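PDB 1NO7: major capsid protein from Human herpesvirus 1, which forms the main building block of the herpesvirus capsid shell, the crystallised fragment being the protease-resistant upper domain of the protein. Local coordinates for residues I202-A213 / D231-Y240; V215-Y223 / W355-Y363. One frame throughout, in Å; residues are numbered along the deposited sequence.

In the fold
Contacts 1 and 2 lie about 18 Å apart, centre to centre, and three helices that follow one another in the chain tie them together. Helix 195-208 and helix 234-256 meet in contact 1, while helix 218-226, which comes between them in sequence, meets helix 353-371 in contact 2. The long helix 234-256 also reaches the second site, where L243 touches V221 and Y362. The two contacts touch directly through Y240 CD2 and V221 CG1, 4.2 Å apart. Contact 2 lies about 9 Å from the centre of the chain and contact 1 about 23 Å, so together they run from the middle of this capsid domain outward.

Contact 1: I202-A213 / D231-Y240; sequences ITSYWNNTRCAA and DLPEECMAVY
W206 lays the face of its indole against C236, whose CB sits 3.4 Å from the centroid of the six-membered ring and only 15° off its normal, a CH-pi contact. The cysteine sulfur is turned obliquely to the same ring, with SG 4.2 Å from that centroid. A small residue suits this place on helix 234-256, because it lets the broad indole come close to the helix backbone. The indole reaches across because its CG stands anti to the backbone N (chi1 170°), and V239 CG2 meets its far end at CZ3, 4.0 Å away. Beside the indole, on the side of I202, the packing is largely apolar: the branched methyl CG2 of I202 faces L232 CD2 and Y240 CE1, a compact filling between buried side chains. A212 CB packs 3.9 Å from V239 CG1, its small size allowing the loop after helix 195-208 to approach. The hydroxyl of Y240 has F214 N, the next residue of the same loop, as its hydrogen-bond partner, but it is modelled too close to A213 and its exact position is doubtful.

Toward solvent the contact becomes looser. T203 turns its methyl to the ring of P233, the N-cap residue of helix 234-256, CG2 to CG 3.6 Å, while its hydroxyl bonds back to V199 O within its own helix. R210 and E235, both exposed, form a salt bridge between NH2 and OE1 at 2.9 Å; E235 is poorly ordered, so this link is probably mobile. With the short helix segments inclined at 106°, the arrangement is that of a steeply crossed helix pair built around a buried tryptophan.

Contact 2: V215-Y223 / W355-Y363; sequences VNDYSLVSY and WTVHHKIYY
Y218, at the start of helix 218-226, pushes its ring between H359 and Y362 of helix 353-371. Its CG is anti to the backbone N (chi1 -157°), which carries the ring toward the other helix. One ring edge is directed at the face of H359 in an offset edge-to-face pair, centroids 5.1 Å apart and planes at 83°, while Y218 CB lies over the centre of the same imidazole. On the other flank Y218 CD1 comes over the face of Y362. These three rings form an aromatic cluster at the crossing of two helices whose short segments are inclined at 114°, with V244 of helix 234-256 also touching Y218.

Y362 suits its place by being long as well as flat: its hydroxyl passes the cluster and donates to V215 O at 2.5 Å, in the carbonyl plane and on a lone pair.

W355 lies against helix 218-226 at S219 and S222. The rim of its indole meets S222 OG near the ring plane, 3.0 Å from CZ3, and its CH2 touches Y223 CE2. Small serines let so wide a ring approach the helix, and S219 OG shares a hydrogen bond with H359 NE2, 3.1 Å, which probably limits rotation of the imidazole that Y218 packs against.

Contact 1: I202-A213 / D231-Y240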
loop_
_atom_site.group_PDB
_atom_site.type_symbol
_atom_site.label_atom_id
_atom_site.label_comp_id
_atom_site.label_asym_id
_atom_site.label_seq_id
_atom_site.Cartn_x
_atom_site.Cartn_y
_atom_site.Cartn_z
ATOM N N ILE A 202 5.188 -18.756 -8.462
ATOM C CA ILE A 202 5.863 -18.808 -7.183
ATOM C C ILE A 202 6.963 -19.866 -7.154
ATOM O O ILE A 202 8.103 -19.561 -6.789
ATOM C CB ILE A 202 4.886 -19.082 -6.045
ATOM C CG1 ILE A 202 3.802 -17.983 -6.024
ATOM C CG2 ILE A 202 5.682 -19.194 -4.732
ATOM C CD1 ILE A 202 2.769 -18.119 -4.896
ATOM N N THR A 203 6.633 -21.102 -7.541
ATOM C CA THR A 203 7.641 -22.162 -7.518
ATOM C C THR A 203 8.751 -21.800 -8.466
ATOM O O THR A 203 9.935 -21.898 -8.139
ATOM C CB THR A 203 7.090 -23.510 -7.939
ATOM O OG1 THR A 203 5.734 -23.661 -7.484
ATOM C CG2 THR A 203 7.951 -24.605 -7.316
ATOM N N SER A 204 8.345 -21.381 -9.655
ATOM C CA SER A 204 9.282 -20.959 -10.684
ATOM C C SER A 204 10.294 -19.989 -10.041
ATOM O O SER A 204 11.485 -20.312 -9.869
ATOM C CB SER A 204 8.496 -20.269 -11.818
ATOM O OG SER A 204 9.356 -19.651 -12.763
ATOM N N TYR A 205 9.793 -18.816 -9.659
ATOM C CA TYR A 205 10.607 -17.770 -9.039
ATOM C C TYR A 205 11.422 -18.294 -7.846
ATOM O O TYR A 205 12.631 -18.065 -7.747
ATOM C CB TYR A 205 9.700 -16.619 -8.590
ATOM C CG TYR A 205 10.444 -15.392 -8.124
ATOM C CD1 TYR A 205 11.393 -14.779 -8.945
ATOM C CD2 TYR A 205 10.199 -14.833 -6.862
ATOM C CE1 TYR A 205 12.089 -13.635 -8.528
ATOM C CE2 TYR A 205 10.891 -13.679 -6.429
ATOM C CZ TYR A 205 11.833 -13.088 -7.274
ATOM O OH TYR A 205 12.492 -11.942 -6.879
ATOM N N TRP A 206 10.758 -19.009 -6.948
ATOM C CA TRP A 206 11.436 -19.546 -5.778
ATOM C C TRP A 206 12.663 -20.381 -6.158
ATOM O O TRP A 206 13.746 -20.269 -5.565
ATOM C CB TRP A 206 10.455 -20.385 -4.954
ATOM C CG TRP A 206 11.131 -21.145 -3.893
ATOM C CD1 TRP A 206 11.702 -22.383 -4.003
ATOM C CD2 TRP A 206 11.398 -20.693 -2.565
ATOM N NE1 TRP A 206 12.313 -22.730 -2.819
ATOM C CE2 TRP A 206 12.141 -21.709 -1.919
ATOM C CE3 TRP A 206 11.088 -19.527 -1.858
ATOM C CZ2 TRP A 206 12.577 -21.591 -0.596
ATOM C CZ3 TRP A 206 11.524 -19.410 -0.541
ATOM C CH2 TRP A 206 12.260 -20.439 0.075
ATOM N N ASN A 207 12.516 -21.224 -7.166
ATOM C CA ASN A 207 13.635 -22.055 -7.557
ATOM C C ASN A 207 14.770 -21.235 -8.157
ATOM O O ASN A 207 15.944 -21.595 -8.020
ATOM C CB ASN A 207 13.160 -23.121 -8.533
ATOM C CG ASN A 207 12.126 -24.026 -7.919
ATOM O OD1 ASN A 207 12.401 -24.724 -6.936
ATOM N ND2 ASN A 207 10.920 -24.004 -8.472
ATOM N N ASN A 208 14.422 -20.128 -8.808
ATOM C CA ASN A 208 15.422 -19.264 -9.438
ATOM C C ASN A 208 16.213 -18.459 -8.413
ATOM O O ASN A 208 17.420 -18.247 -8.573
ATOM C CB ASN A 208 14.737 -18.298 -10.397
ATOM C CG ASN A 208 13.935 -19.009 -11.444
ATOM O OD1 ASN A 208 13.007 -18.447 -12.019
ATOM N ND2 ASN A 208 14.292 -20.257 -11.707
ATOM N N THR A 209 15.520 -18.011 -7.369
ATOM C CA THR A 209 16.105 -17.201 -6.300
ATOM C C THR A 209 15.174 -17.314 -5.120
ATOM O O THR A 209 14.068 -16.779 -5.162
ATOM C CB THR A 209 16.147 -15.721 -6.685
ATOM O OG1 THR A 209 14.915 -15.372 -7.348
ATOM C CG2 THR A 209 17.346 -15.428 -7.588
ATOM N N ARG A 210 15.621 -17.985 -4.067
ATOM C CA ARG A 210 14.772 -18.189 -2.895
ATOM C C ARG A 210 14.113 -16.873 -2.454
ATOM O O ARG A 210 14.606 -16.206 -1.551
ATOM C CB ARG A 210 15.630 -18.787 -1.784
ATOM C CG ARG A 210 16.684 -19.731 -2.346
ATOM C CD ARG A 210 17.457 -20.485 -1.277
ATOM N NE ARG A 210 16.627 -21.440 -0.546
ATOM C CZ ARG A 210 15.797 -22.308 -1.118
ATOM N NH1 ARG A 210 15.671 -22.350 -2.442
ATOM N NH2 ARG A 210 15.099 -23.150 -0.364
ATOM N N CYS A 211 12.992 -16.513 -3.089
ATOM C CA CYS A 211 12.269 -15.265 -2.790
ATOM C C CYS A 211 10.755 -15.390 -2.884
ATOM O O CYS A 211 10.215 -15.888 -3.878
ATOM C CB CYS A 211 12.689 -14.163 -3.751
ATOM S SG CYS A 211 14.449 -13.892 -3.776
ATOM N N ALA A 212 10.065 -14.911 -1.857
ATOM C CA ALA A 212 8.611 -14.974 -1.835
ATOM C C ALA A 212 8.084 -14.265 -3.073
ATOM O O ALA A 212 8.443 -13.119 -3.348
ATOM C CB ALA A 212 8.091 -14.310 -0.596
ATOM N N ALA A 213 7.241 -14.971 -3.817
ATOM C CA ALA A 213 6.659 -14.459 -5.047
ATOM C C ALA A 213 5.860 -13.156 -4.949
ATOM O O ALA A 213 6.278 -12.158 -5.528
ATOM C CB ALA A 213 5.806 -15.535 -5.691
ATOM N N ASP A 231 1.092 -27.461 -2.250
ATOM C CA ASP A 231 1.358 -27.106 -3.638
ATOM C C ASP A 231 2.696 -26.400 -3.870
ATOM O O ASP A 231 3.208 -26.387 -4.994
ATOM C CB ASP A 231 0.213 -26.267 -4.203
ATOM C CG ASP A 231 -1.101 -27.024 -4.207
ATOM O OD1 ASP A 231 -1.993 -26.692 -5.029
ATOM O OD2 ASP A 231 -1.241 -27.950 -3.377
ATOM N N LEU A 232 3.265 -25.807 -2.823
ATOM C CA LEU A 232 4.560 -25.147 -2.973
ATOM C C LEU A 232 5.578 -25.898 -2.140
ATOM O O LEU A 232 5.235 -26.502 -1.123
ATOM C CB LEU A 232 4.512 -23.681 -2.516
ATOM C CG LEU A 232 3.534 -22.778 -3.268
ATOM C CD1 LEU A 232 2.133 -23.048 -2.755
ATOM C CD2 LEU A 232 3.891 -21.318 -3.061
ATOM N N PRO A 233 6.846 -25.881 -2.570
ATOM C CA PRO A 233 7.943 -26.558 -1.864
ATOM C C PRO A 233 7.885 -26.226 -0.366
ATOM O O PRO A 233 7.494 -25.115 0.021
ATOM C CB PRO A 233 9.189 -25.977 -2.530
ATOM C CG PRO A 233 8.731 -25.737 -3.941
ATOM C CD PRO A 233 7.342 -25.152 -3.751
ATOM N N GLU A 234 8.279 -27.175 0.476
ATOM C CA GLU A 234 8.231 -26.953 1.919
ATOM C C GLU A 234 8.917 -25.654 2.327
ATOM O O GLU A 234 8.249 -24.669 2.678
ATOM C CB GLU A 234 8.871 -28.127 2.668
ATOM C CG GLU A 234 8.923 -27.914 4.171
ATOM C CD GLU A 234 7.614 -27.369 4.714
ATOM O OE1 GLU A 234 6.590 -28.071 4.611
ATOM O OE2 GLU A 234 7.608 -26.234 5.236
ATOM N N GLU A 235 10.249 -25.667 2.270
ATOM C CA GLU A 235 11.073 -24.519 2.636
ATOM C C GLU A 235 10.445 -23.206 2.179
ATOM O O GLU A 235 10.602 -22.160 2.821
ATOM C CB GLU A 235 12.467 -24.665 2.022
ATOM C CG GLU A 235 13.154 -25.980 2.357
ATOM C CD GLU A 235 14.536 -26.095 1.739
ATOM O OE1 GLU A 235 14.656 -25.889 0.513
ATOM O OE2 GLU A 235 15.502 -26.399 2.474
ATOM N N CYS A 236 9.718 -23.270 1.075
ATOM C CA CYS A 236 9.084 -22.089 0.528
ATOM C C CYS A 236 7.742 -21.723 1.165
ATOM O O CYS A 236 7.524 -20.552 1.504
ATOM C CB CYS A 236 8.909 -22.248 -0.985
ATOM S SG CYS A 236 7.724 -21.086 -1.693
ATOM N N MET A 237 6.826 -22.681 1.319
ATOM C CA MET A 237 5.538 -22.316 1.913
ATOM C C MET A 237 5.830 -21.718 3.256
ATOM O O MET A 237 5.141 -20.795 3.686
ATOM C CB MET A 237 4.604 -23.505 2.116
ATOM C CG MET A 237 3.270 -23.081 2.768
ATOM S SD MET A 237 2.233 -21.960 1.733
ATOM C CE MET A 237 0.575 -22.287 2.421
ATOM N N ALA A 238 6.863 -22.261 3.907
ATOM C CA ALA A 238 7.310 -21.795 5.222
ATOM C C ALA A 238 7.225 -20.272 5.241
ATOM O O ALA A 238 6.422 -19.684 5.977
ATOM C CB ALA A 238 8.755 -22.241 5.476
ATOM N N VAL A 239 8.054 -19.647 4.408
ATOM C CA VAL A 239 8.088 -18.201 4.294
ATOM C C VAL A 239 6.701 -17.579 4.349
ATOM O O VAL A 239 6.352 -16.895 5.313
ATOM C CB VAL A 239 8.760 -17.769 2.987
ATOM C CG1 VAL A 239 8.528 -16.288 2.748
ATOM C CG2 VAL A 239 10.265 -18.077 3.053
ATOM N N TYR A 240 5.906 -17.798 3.312
ATOM C CA TYR A 240 4.557 -17.230 3.283
ATOM C C TYR A 240 3.775 -17.345 4.601
ATOM O O TYR A 240 3.040 -16.417 4.977
ATOM C CB TYR A 240 3.746 -17.870 2.156
ATOM C CG TYR A 240 4.123 -17.316 0.821
ATOM C CD1 TYR A 240 5.182 -17.860 0.076
ATOM C CD2 TYR A 240 3.472 -16.193 0.336
ATOM C CE1 TYR A 240 5.577 -17.278 -1.127
ATOM C CE2 TYR A 240 3.851 -15.610 -0.844
ATOM C CZ TYR A 240 4.901 -16.142 -1.576
ATOM O OH TYR A 240 5.265 -15.477 -2.728
#

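Contact 2: V215-Y223 / W355-Y363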
loop_
_atom_site.group_PDB
_atom_site.type_symbol
_atom_site.label_atom_id
_atom_site.label_comp_id
_atom_site.label_asym_id
_atom_site.label_seq_id
_atom_site.Cartn_x
_atom_site.Cartn_y
_atom_site.Cartn_z
ATOM N N VAL A 215 4.974 -11.005 -2.134
ATOM C CA VAL A 215 5.005 -10.248 -0.869
ATOM C C VAL A 215 4.545 -8.779 -0.935
ATOM O O VAL A 215 4.272 -8.162 0.103
ATOM C CB VAL A 215 6.400 -10.225 -0.310
ATOM C CG1 VAL A 215 6.873 -11.628 -0.058
ATOM C CG2 VAL A 215 7.318 -9.518 -1.306
ATOM N N ASN A 216 4.474 -8.208 -2.136
ATOM C CA ASN A 216 4.056 -6.815 -2.270
ATOM C C ASN A 216 2.525 -6.628 -2.172
ATOM O O ASN A 216 2.003 -5.518 -2.370
ATOM C CB ASN A 216 4.599 -6.225 -3.590
ATOM C CG ASN A 216 3.650 -6.421 -4.766
ATOM O OD1 ASN A 216 3.429 -7.547 -5.236
ATOM N ND2 ASN A 216 3.077 -5.316 -5.245
ATOM N N ASP A 217 1.812 -7.708 -1.854
ATOM C CA ASP A 217 0.352 -7.656 -1.729
ATOM C C ASP A 217 -0.134 -8.617 -0.637
ATOM O O ASP A 217 -0.016 -9.848 -0.774
ATOM C CB ASP A 217 -0.310 -8.035 -3.055
ATOM C CG ASP A 217 -1.828 -7.919 -3.006
ATOM O OD1 ASP A 217 -2.444 -8.474 -2.058
ATOM O OD2 ASP A 217 -2.407 -7.280 -3.922
ATOM N N TYR A 218 -0.724 -8.079 0.428
ATOM C CA TYR A 218 -1.169 -8.943 1.510
ATOM C C TYR A 218 -2.248 -9.929 1.097
ATOM O O TYR A 218 -2.152 -11.123 1.398
ATOM C CB TYR A 218 -1.666 -8.136 2.719
ATOM C CG TYR A 218 -1.584 -8.959 3.989
ATOM C CD1 TYR A 218 -0.355 -9.472 4.414
ATOM C CD2 TYR A 218 -2.731 -9.314 4.707
ATOM C CE1 TYR A 218 -0.259 -10.326 5.506
ATOM C CE2 TYR A 218 -2.648 -10.175 5.811
ATOM C CZ TYR A 218 -1.404 -10.682 6.198
ATOM O OH TYR A 218 -1.292 -11.589 7.236
ATOM N N SER A 219 -3.279 -9.428 0.421
ATOM C CA SER A 219 -4.372 -10.280 -0.022
ATOM C C SER A 219 -3.839 -11.572 -0.635
ATOM O O SER A 219 -4.287 -12.668 -0.278
ATOM C CB SER A 219 -5.237 -9.538 -1.035
ATOM O OG SER A 219 -6.028 -8.548 -0.399
ATOM N N LEU A 220 -2.883 -11.453 -1.552
ATOM C CA LEU A 220 -2.319 -12.651 -2.160
ATOM C C LEU A 220 -1.620 -13.431 -1.060
ATOM O O LEU A 220 -2.030 -14.546 -0.734
ATOM C CB LEU A 220 -1.317 -12.314 -3.263
ATOM C CG LEU A 220 -1.788 -11.286 -4.310
ATOM C CD1 LEU A 220 -0.877 -11.447 -5.538
ATOM C CD2 LEU A 220 -3.268 -11.462 -4.697
ATOM N N VAL A 221 -0.575 -12.850 -0.480
ATOM C CA VAL A 221 0.140 -13.527 0.591
ATOM C C VAL A 221 -0.860 -14.220 1.523
ATOM O O VAL A 221 -0.621 -15.342 1.992
ATOM C CB VAL A 221 0.984 -12.536 1.411
ATOM C CG1 VAL A 221 1.557 -13.241 2.638
ATOM C CG2 VAL A 221 2.127 -11.977 0.539
ATOM N N SER A 222 -1.987 -13.560 1.779
ATOM C CA SER A 222 -3.009 -14.131 2.650
ATOM C C SER A 222 -3.416 -15.497 2.082
ATOM O O SER A 222 -3.265 -16.527 2.754
ATOM C CB SER A 222 -4.217 -13.196 2.731
ATOM O OG SER A 222 -5.045 -13.553 3.822
ATOM N N TYR A 223 -3.906 -15.491 0.840
ATOM C CA TYR A 223 -4.319 -16.699 0.106
ATOM C C TYR A 223 -3.216 -17.778 0.063
ATOM O O TYR A 223 -3.397 -18.894 0.561
ATOM C CB TYR A 223 -4.683 -16.293 -1.310
ATOM C CG TYR A 223 -5.695 -15.176 -1.345
ATOM C CD1 TYR A 223 -5.744 -14.287 -2.419
ATOM C CD2 TYR A 223 -6.653 -15.052 -0.344
ATOM C CE1 TYR A 223 -6.737 -13.300 -2.503
ATOM C CE2 TYR A 223 -7.651 -14.076 -0.415
ATOM C CZ TYR A 223 -7.692 -13.209 -1.500
ATOM O OH TYR A 223 -8.728 -12.302 -1.622
ATOM N N TRP A 355 -9.298 -8.558 8.969
ATOM C CA TRP A 355 -8.710 -8.491 7.631
ATOM C C TRP A 355 -8.065 -7.125 7.416
ATOM O O TRP A 355 -6.839 -6.974 7.542
ATOM C CB TRP A 355 -9.803 -8.753 6.578
ATOM C CG TRP A 355 -9.351 -8.738 5.117
ATOM C CD1 TRP A 355 -9.603 -7.762 4.197
ATOM C CD2 TRP A 355 -8.641 -9.774 4.412
ATOM N NE1 TRP A 355 -9.109 -8.124 2.964
ATOM C CE2 TRP A 355 -8.513 -9.352 3.067
ATOM C CE3 TRP A 355 -8.105 -11.014 4.784
ATOM C CZ2 TRP A 355 -7.870 -10.130 2.089
ATOM C CZ3 TRP A 355 -7.464 -11.789 3.811
ATOM C CH2 TRP A 355 -7.355 -11.340 2.478
ATOM N N THR A 356 -8.894 -6.128 7.123
ATOM C CA THR A 356 -8.404 -4.774 6.892
ATOM C C THR A 356 -7.255 -4.392 7.846
ATOM O O THR A 356 -6.245 -3.807 7.417
ATOM C CB THR A 356 -9.552 -3.766 7.032
ATOM O OG1 THR A 356 -10.212 -3.989 8.278
ATOM C CG2 THR A 356 -10.571 -3.952 5.917
ATOM N N VAL A 357 -7.403 -4.725 9.130
ATOM C CA VAL A 357 -6.360 -4.419 10.107
ATOM C C VAL A 357 -5.030 -4.974 9.621
ATOM O O VAL A 357 -4.125 -4.210 9.242
ATOM C CB VAL A 357 -6.654 -5.049 11.494
ATOM C CG1 VAL A 357 -5.403 -4.996 12.371
ATOM C CG2 VAL A 357 -7.787 -4.299 12.168
ATOM N N HIS A 358 -4.923 -6.304 9.632
ATOM C CA HIS A 358 -3.700 -6.968 9.211
ATOM C C HIS A 358 -3.123 -6.329 7.970
ATOM O O HIS A 358 -1.900 -6.285 7.802
ATOM C CB HIS A 358 -3.945 -8.439 8.939
ATOM C CG HIS A 358 -4.464 -9.175 10.121
ATOM N ND1 HIS A 358 -5.797 -9.167 10.471
ATOM C CD2 HIS A 358 -3.824 -9.894 11.073
ATOM C CE1 HIS A 358 -5.956 -9.850 11.592
ATOM N NE2 HIS A 358 -4.774 -10.301 11.978
ATOM N N HIS A 359 -3.994 -5.841 7.092
ATOM C CA HIS A 359 -3.500 -5.196 5.888
ATOM C C HIS A 359 -2.717 -3.950 6.294
ATOM O O HIS A 359 -1.547 -3.772 5.908
ATOM C CB HIS A 359 -4.662 -4.849 4.958
ATOM C CG HIS A 359 -5.054 -5.979 4.056
ATOM N ND1 HIS A 359 -5.212 -7.271 4.513
ATOM C CD2 HIS A 359 -5.293 -6.019 2.723
ATOM C CE1 HIS A 359 -5.529 -8.058 3.500
ATOM N NE2 HIS A 359 -5.584 -7.323 2.404
ATOM N N LYS A 360 -3.364 -3.097 7.090
ATOM C CA LYS A 360 -2.730 -1.882 7.568
ATOM C C LYS A 360 -1.440 -2.248 8.278
ATOM O O LYS A 360 -0.407 -1.621 8.061
ATOM C CB LYS A 360 -3.668 -1.144 8.505
ATOM C CG LYS A 360 -4.851 -0.568 7.776
ATOM C CD LYS A 360 -5.955 -0.155 8.731
ATOM C CE LYS A 360 -5.460 0.843 9.765
ATOM N NZ LYS A 360 -6.580 1.181 10.694
ATOM N N ILE A 361 -1.493 -3.280 9.112
ATOM C CA ILE A 361 -0.289 -3.705 9.826
ATOM C C ILE A 361 0.821 -4.019 8.825
ATOM O O ILE A 361 1.974 -3.587 8.986
ATOM C CB ILE A 361 -0.512 -4.977 10.637
ATOM C CG1 ILE A 361 -1.590 -4.721 11.702
ATOM C CG2 ILE A 361 0.826 -5.446 11.206
ATOM C CD1 ILE A 361 -1.681 -5.794 12.819
ATOM N N TYR A 362 0.459 -4.770 7.790
ATOM C CA TYR A 362 1.395 -5.178 6.755
ATOM C C TYR A 362 1.978 -3.986 5.994
ATOM O O TYR A 362 3.203 -3.835 5.902
ATOM C CB TYR A 362 0.685 -6.106 5.764
ATOM C CG TYR A 362 1.642 -6.848 4.872
ATOM C CD1 TYR A 362 2.328 -7.971 5.344
ATOM C CD2 TYR A 362 1.927 -6.389 3.584
ATOM C CE1 TYR A 362 3.286 -8.621 4.553
ATOM C CE2 TYR A 362 2.884 -7.027 2.789
ATOM C CZ TYR A 362 3.559 -8.139 3.283
ATOM O OH TYR A 362 4.527 -8.752 2.525
ATOM N N TYR A 363 1.090 -3.147 5.457
ATOM C CA TYR A 363 1.482 -1.981 4.661
ATOM C C TYR A 363 2.205 -0.850 5.390
ATOM O O TYR A 363 3.118 -0.217 4.822
ATOM C CB TYR A 363 0.256 -1.416 3.940
ATOM C CG TYR A 363 -0.167 -2.297 2.810
ATOM C CD1 TYR A 363 -0.596 -3.601 3.046
ATOM C CD2 TYR A 363 -0.045 -1.873 1.494
ATOM C CE1 TYR A 363 -0.883 -4.469 1.994
ATOM C CE2 TYR A 363 -0.329 -2.730 0.431
ATOM C CZ TYR A 363 -0.744 -4.029 0.684
ATOM O OH TYR A 363 -0.995 -4.886 -0.374
#